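Local structure of Phenylalanine/tyrosine ammonia-lyase (Rhodosporidium toruloides, 1Y2M) at residues 534-546 with 644-658. The protein catalyses the non-oxidative deamination of L-phenylalanine and L-tyrosine to trans-cinnamate and p-coumarate, the committing step of phenylpropanoid metabolism. Sequence-based numbering, arbitrary orientation.
Sequences AIDLRAIEFEFKK and FWSAASTSSPALSYL
Tyr657 and Phe542 form a T-shaped (edge-to-face) aromatic pair that fastens the chain following helix 619-646 against the long helix 506-560 of this largely helical PAL/histidase-family lyase. Their ring planes stand at 89°, and Phe542 CD2 sits over the centre of the Tyr657 ring. Tyr657 CB starts toward the helix with CG anti to the carbonyl carbon (chi1 -56°), which brings the ring across one helix turn. Along that ring, CG faces Phe542 CD2 at 3.9 Å, as do CD1 and CE1; CD2 approaches Ala539 CB, CE2 lies near Phe542 CB and Glu543 OE2, and CZ comes within 3.7 Å of Phe542 CB. The opposite face carries Ser656 CB. At the tip, Tyr657 OH donates to Glu543 OE2 over 2.6 Å, meeting the oxygen on its anti side but 33° out of the carboxylate plane. Lys546 NZ reaches the same oxygen as a salt bridge, on the syn side and from the same face, while a water shared with Ser656 OG donates to it as well. Cut back to an alanine here, the residue would probably leave a gap beside Phe542 and Ala539 and Glu543 OE2 without its phenolic donor.

Closer to the start of 534-546, the two alanine methyls let the backbones come close, with Ala539 CA and Ala654 CA 5.1 Å apart, and Ile535 CG2 packs against Ala654 CB. Ile540 CD1 sits over one face of the Phe644 ring, toward its rim, in a CH-pi contact 4.2 Å from the centroid. Asp536 approaches the edge of that ring; its carboxylate is tied to helix 662-672 by a salt bridge to Arg670 and a hydrogen bond with Tyr666 OH. Ser652 OG, 3.1 Å from Asp536 OD1 and also hydrogen-bonded to Tyr666, closes an ST turn by accepting from Ala654 N.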
loop_
_atom_site.group_PDB
_atom_site.type_symbol
_atom_site.label_atom_id
_atom_site.label_comp_id
_atom_site.label_asym_id
_atom_site.label_seq_id
_atom_site.Cartn_x
_atom_site.Cartn_y
_atom_site.Cartn_z
ATOM N N ALA B 534 -29.750 11.180 16.803
ATOM C CA ALA B 534 -29.412 10.840 18.191
ATOM C C ALA B 534 -29.715 12.004 19.133
ATOM O O ALA B 534 -30.253 11.829 20.226
ATOM C CB ALA B 534 -27.943 10.457 18.279
ATOM N N ILE B 535 -29.388 13.226 18.688
ATOM C CA ILE B 535 -29.654 14.448 19.488
ATOM C C ILE B 535 -31.164 14.597 19.784
ATOM O O ILE B 535 -31.576 14.888 20.870
ATOM C CB ILE B 535 -29.107 15.690 18.783
ATOM C CG1 ILE B 535 -27.595 15.735 19.020
ATOM C CG2 ILE B 535 -29.742 16.924 19.264
ATOM C CD1 ILE B 535 -26.818 16.663 18.111
ATOM N N ASP B 536 -31.987 14.412 18.756
ATOM C CA ASP B 536 -33.423 14.486 18.948
ATOM C C ASP B 536 -33.927 13.378 19.888
ATOM O O ASP B 536 -34.801 13.616 20.703
ATOM C CB ASP B 536 -34.058 14.402 17.570
ATOM C CG ASP B 536 -34.022 15.712 16.841
ATOM O OD1 ASP B 536 -33.973 16.803 17.492
ATOM O OD2 ASP B 536 -34.114 15.694 15.574
ATOM N N LEU B 537 -33.398 12.167 19.766
ATOM C CA LEU B 537 -33.814 11.064 20.657
ATOM C C LEU B 537 -33.367 11.309 22.098
ATOM O O LEU B 537 -34.085 10.990 23.092
ATOM C CB LEU B 537 -33.293 9.725 20.151
ATOM C CG LEU B 537 -33.916 9.257 18.816
ATOM C CD1 LEU B 537 -33.203 7.970 18.303
ATOM C CD2 LEU B 537 -35.401 9.042 18.962
ATOM N N ARG B 538 -32.167 11.854 22.235
ATOM C CA ARG B 538 -31.724 12.234 23.567
ATOM C C ARG B 538 -32.599 13.319 24.186
ATOM O O ARG B 538 -32.909 13.326 25.386
ATOM C CB ARG B 538 -30.272 12.671 23.551
ATOM C CG ARG B 538 -29.667 12.741 24.959
ATOM C CD ARG B 538 -29.476 11.387 25.595
ATOM N NE ARG B 538 -28.282 10.688 25.105
ATOM C CZ ARG B 538 -27.936 9.446 25.443
ATOM N NH1 ARG B 538 -28.762 8.731 26.212
ATOM N NH2 ARG B 538 -26.810 8.944 25.026
ATOM N N ALA B 539 -33.008 14.271 23.359
ATOM C CA ALA B 539 -33.879 15.351 23.855
ATOM C C ALA B 539 -35.225 14.794 24.323
ATOM O O ALA B 539 -35.738 15.274 25.362
ATOM C CB ALA B 539 -34.060 16.387 22.793
ATOM N N ILE B 540 -35.786 13.824 23.575
ATOM C CA ILE B 540 -37.002 13.097 24.002
ATOM C C ILE B 540 -36.799 12.413 25.366
ATOM O O ILE B 540 -37.644 12.512 26.267
ATOM C CB ILE B 540 -37.439 12.058 22.924
ATOM C CG1 ILE B 540 -38.011 12.798 21.744
ATOM C CG2 ILE B 540 -38.450 11.086 23.465
ATOM C CD1 ILE B 540 -38.144 11.920 20.459
ATOM N N GLU B 541 -35.656 11.769 25.526
ATOM C CA GLU B 541 -35.304 11.159 26.803
ATOM C C GLU B 541 -35.298 12.197 27.915
ATOM O O GLU B 541 -35.866 11.979 28.982
ATOM C CB GLU B 541 -33.950 10.494 26.726
ATOM C CG GLU B 541 -33.429 9.965 28.037
ATOM C CD GLU B 541 -32.005 9.414 27.933
ATOM O OE1 GLU B 541 -31.548 9.060 26.826
ATOM O OE2 GLU B 541 -31.318 9.370 28.967
ATOM N N PHE B 542 -34.682 13.338 27.654
ATOM C CA PHE B 542 -34.655 14.418 28.648
ATOM C C PHE B 542 -36.037 14.964 28.981
ATOM O O PHE B 542 -36.352 15.184 30.160
ATOM C CB PHE B 542 -33.768 15.550 28.169
ATOM C CG PHE B 542 -32.287 15.301 28.362
ATOM C CD1 PHE B 542 -31.778 14.045 28.656
ATOM C CD2 PHE B 542 -31.402 16.359 28.244
ATOM C CE1 PHE B 542 -30.388 13.831 28.810
ATOM C CE2 PHE B 542 -30.037 16.168 28.400
ATOM C CZ PHE B 542 -29.533 14.910 28.682
ATOM N N GLU B 543 -36.879 15.168 27.957
ATOM C CA GLU B 543 -38.258 15.631 28.212
ATOM C C GLU B 543 -39.051 14.632 29.033
ATOM O O GLU B 543 -39.783 15.016 29.965
ATOM C CB GLU B 543 -39.022 15.912 26.917
ATOM C CG GLU B 543 -38.449 17.063 26.145
ATOM C CD GLU B 543 -38.565 18.361 26.884
ATOM O OE1 GLU B 543 -39.691 18.722 27.264
ATOM O OE2 GLU B 543 -37.532 19.005 27.132
ATOM N N PHE B 544 -38.868 13.350 28.708
ATOM C CA PHE B 544 -39.507 12.261 29.457
ATOM C C PHE B 544 -39.087 12.280 30.940
ATOM O O PHE B 544 -39.916 12.226 31.840
ATOM C CB PHE B 544 -39.113 10.926 28.837
ATOM C CG PHE B 544 -39.640 9.747 29.602
ATOM C CD1 PHE B 544 -40.898 9.268 29.383
ATOM C CD2 PHE B 544 -38.826 9.099 30.509
ATOM C CE1 PHE B 544 -41.364 8.173 30.113
ATOM C CE2 PHE B 544 -39.308 8.021 31.258
ATOM C CZ PHE B 544 -40.577 7.567 31.031
ATOM N N LYS B 545 -37.778 12.326 31.180
ATOM C CA LYS B 545 -37.237 12.320 32.533
ATOM C C LYS B 545 -37.778 13.508 33.371
ATOM O O LYS B 545 -38.015 13.366 34.578
ATOM C CB LYS B 545 -35.711 12.332 32.493
ATOM C CG LYS B 545 -35.120 11.015 32.084
ATOM C CD LYS B 545 -33.605 11.079 31.971
ATOM C CE LYS B 545 -33.035 9.682 31.635
ATOM N NZ LYS B 545 -31.537 9.666 31.659
ATOM N N LYS B 546 -37.994 14.669 32.752
ATOM C CA LYS B 546 -38.556 15.811 33.503
ATOM C C LYS B 546 -39.862 15.440 34.126
ATOM O O LYS B 546 -40.189 15.871 35.239
ATOM C CB LYS B 546 -38.858 17.004 32.595
ATOM C CG LYS B 546 -37.708 17.842 32.180
ATOM C CD LYS B 546 -38.234 18.925 31.229
ATOM C CE LYS B 546 -37.135 19.916 30.848
ATOM N NZ LYS B 546 -37.544 20.758 29.662
ATOM N N PHE B 644 -43.248 15.773 20.434
ATOM C CA PHE B 644 -42.184 15.996 19.458
ATOM C C PHE B 644 -42.663 15.932 18.017
ATOM O O PHE B 644 -42.384 16.824 17.222
ATOM C CB PHE B 644 -41.092 14.926 19.652
ATOM C CG PHE B 644 -39.939 15.026 18.693
ATOM C CD1 PHE B 644 -38.885 15.875 18.944
ATOM C CD2 PHE B 644 -39.876 14.204 17.572
ATOM C CE1 PHE B 644 -37.804 15.957 18.072
ATOM C CE2 PHE B 644 -38.805 14.275 16.675
ATOM C CZ PHE B 644 -37.773 15.159 16.916
ATOM N N TRP B 645 -43.313 14.838 17.651
ATOM C CA TRP B 645 -43.571 14.605 16.219
ATOM C C TRP B 645 -44.705 15.440 15.658
ATOM O O TRP B 645 -44.799 15.611 14.439
ATOM C CB TRP B 645 -43.866 13.141 15.948
ATOM C CG TRP B 645 -42.662 12.277 16.106
ATOM C CD1 TRP B 645 -42.421 11.399 17.120
ATOM C CD2 TRP B 645 -41.513 12.216 15.239
ATOM N NE1 TRP B 645 -41.217 10.809 16.939
ATOM C CE2 TRP B 645 -40.639 11.277 15.785
ATOM C CE3 TRP B 645 -41.156 12.852 14.036
ATOM C CZ2 TRP B 645 -39.423 10.961 15.202
ATOM C CZ3 TRP B 645 -39.921 12.542 13.468
ATOM C CH2 TRP B 645 -39.107 11.579 14.015
ATOM N N SER B 646 -45.590 15.927 16.502
ATOM C CA SER B 646 -46.757 16.625 16.006
ATOM C C SER B 646 -46.474 18.124 15.758
ATOM O O SER B 646 -47.303 18.866 15.173
ATOM C CB SER B 646 -47.937 16.416 16.963
ATOM O OG SER B 646 -47.676 17.060 18.190
ATOM N N ALA B 647 -45.306 18.564 16.214
ATOM C CA ALA B 647 -44.893 19.943 16.072
ATOM C C ALA B 647 -43.795 20.035 15.034
ATOM O O ALA B 647 -43.072 19.098 14.799
ATOM C CB ALA B 647 -44.398 20.480 17.393
ATOM N N ALA B 648 -43.634 21.226 14.461
ATOM C CA ALA B 648 -42.525 21.459 13.526
ATOM C C ALA B 648 -41.143 21.273 14.162
ATOM O O ALA B 648 -40.988 21.413 15.376
ATOM C CB ALA B 648 -42.624 22.874 12.956
ATOM N N SER B 649 -40.138 20.993 13.334
ATOM C CA SER B 649 -38.764 20.853 13.801
ATOM C C SER B 649 -38.214 22.133 14.447
ATOM O O SER B 649 -37.277 22.079 15.244
ATOM C CB SER B 649 -37.816 20.409 12.676
ATOM O OG SER B 649 -37.964 21.283 11.561
ATOM N N THR B 650 -38.777 23.284 14.080
ATOM C CA THR B 650 -38.409 24.544 14.706
ATOM C C THR B 650 -38.805 24.582 16.178
ATOM O O THR B 650 -38.413 25.526 16.882
ATOM C CB THR B 650 -39.057 25.752 13.968
ATOM O OG1 THR B 650 -40.394 25.415 13.617
ATOM C CG2 THR B 650 -38.292 26.055 12.704
ATOM N N SER B 651 -39.632 23.619 16.636
ATOM C CA SER B 651 -40.003 23.515 18.064
ATOM C C SER B 651 -39.300 22.351 18.764
ATOM O O SER B 651 -39.696 21.969 19.899
ATOM C CB SER B 651 -41.508 23.344 18.234
ATOM O OG SER B 651 -42.195 24.515 17.813
ATOM N N SER B 652 -38.308 21.771 18.112
ATOM C CA SER B 652 -37.665 20.575 18.665
ATOM C C SER B 652 -37.121 20.822 20.071
ATOM O O SER B 652 -36.435 21.815 20.289
ATOM C CB SER B 652 -36.479 20.126 17.836
ATOM O OG SER B 652 -35.805 19.062 18.511
ATOM N N PRO B 653 -37.345 19.879 21.010
ATOM C CA PRO B 653 -36.799 20.034 22.343
ATOM C C PRO B 653 -35.268 20.042 22.362
ATOM O O PRO B 653 -34.693 20.555 23.307
ATOM C CB PRO B 653 -37.384 18.853 23.130
ATOM C CG PRO B 653 -37.698 17.854 22.124
ATOM C CD PRO B 653 -38.123 18.643 20.896
ATOM N N ALA B 654 -34.621 19.545 21.319
ATOM C CA ALA B 654 -33.162 19.605 21.215
ATOM C C ALA B 654 -32.674 21.050 21.345
ATOM O O ALA B 654 -31.577 21.291 21.853
ATOM C CB ALA B 654 -32.712 19.036 19.898
ATOM N N LEU B 655 -33.467 21.999 20.853
ATOM C CA LEU B 655 -33.062 23.409 20.929
ATOM C C LEU B 655 -32.933 23.872 22.379
ATOM O O LEU B 655 -32.305 24.898 22.641
ATOM C CB LEU B 655 -34.063 24.273 20.177
ATOM C CG LEU B 655 -34.210 23.902 18.712
ATOM C CD1 LEU B 655 -35.331 24.706 18.074
ATOM C CD2 LEU B 655 -32.939 24.075 17.917
ATOM N N SER B 656 -33.539 23.137 23.301
ATOM C CA SER B 656 -33.451 23.436 24.756
ATOM C C SER B 656 -32.116 23.024 25.405
ATOM O O SER B 656 -31.787 23.492 26.515
ATOM C CB SER B 656 -34.573 22.734 25.520
ATOM O OG SER B 656 -35.834 23.270 25.179
ATOM N N TYR B 657 -31.363 22.143 24.750
ATOM C CA TYR B 657 -30.219 21.537 25.366
ATOM C C TYR B 657 -28.941 21.705 24.591
ATOM O O TYR B 657 -27.871 21.606 25.172
ATOM C CB TYR B 657 -30.481 20.045 25.558
ATOM C CG TYR B 657 -31.734 19.744 26.350
ATOM C CD1 TYR B 657 -31.804 20.005 27.715
ATOM C CD2 TYR B 657 -32.843 19.199 25.731
ATOM C CE1 TYR B 657 -32.967 19.730 28.438
ATOM C CE2 TYR B 657 -34.014 18.956 26.427
ATOM C CZ TYR B 657 -34.070 19.215 27.769
ATOM O OH TYR B 657 -35.239 18.941 28.447
ATOM N N LEU B 658 -29.038 21.903 23.272
ATOM C CA LEU B 658 -27.828 22.018 22.463
ATOM C C LEU B 658 -27.036 23.234 22.897
ATOM O O LEU B 658 -27.614 24.248 23.305
ATOM C CB LEU B 658 -28.173 22.192 20.993
ATOM C CG LEU B 658 -28.609 20.921 20.301
ATOM C CD1 LEU B 658 -29.349 21.256 19.053
ATOM C CD2 LEU B 658 -27.467 20.103 19.988
HETATM O O HOH W 1 -37.761 21.557 26.136
#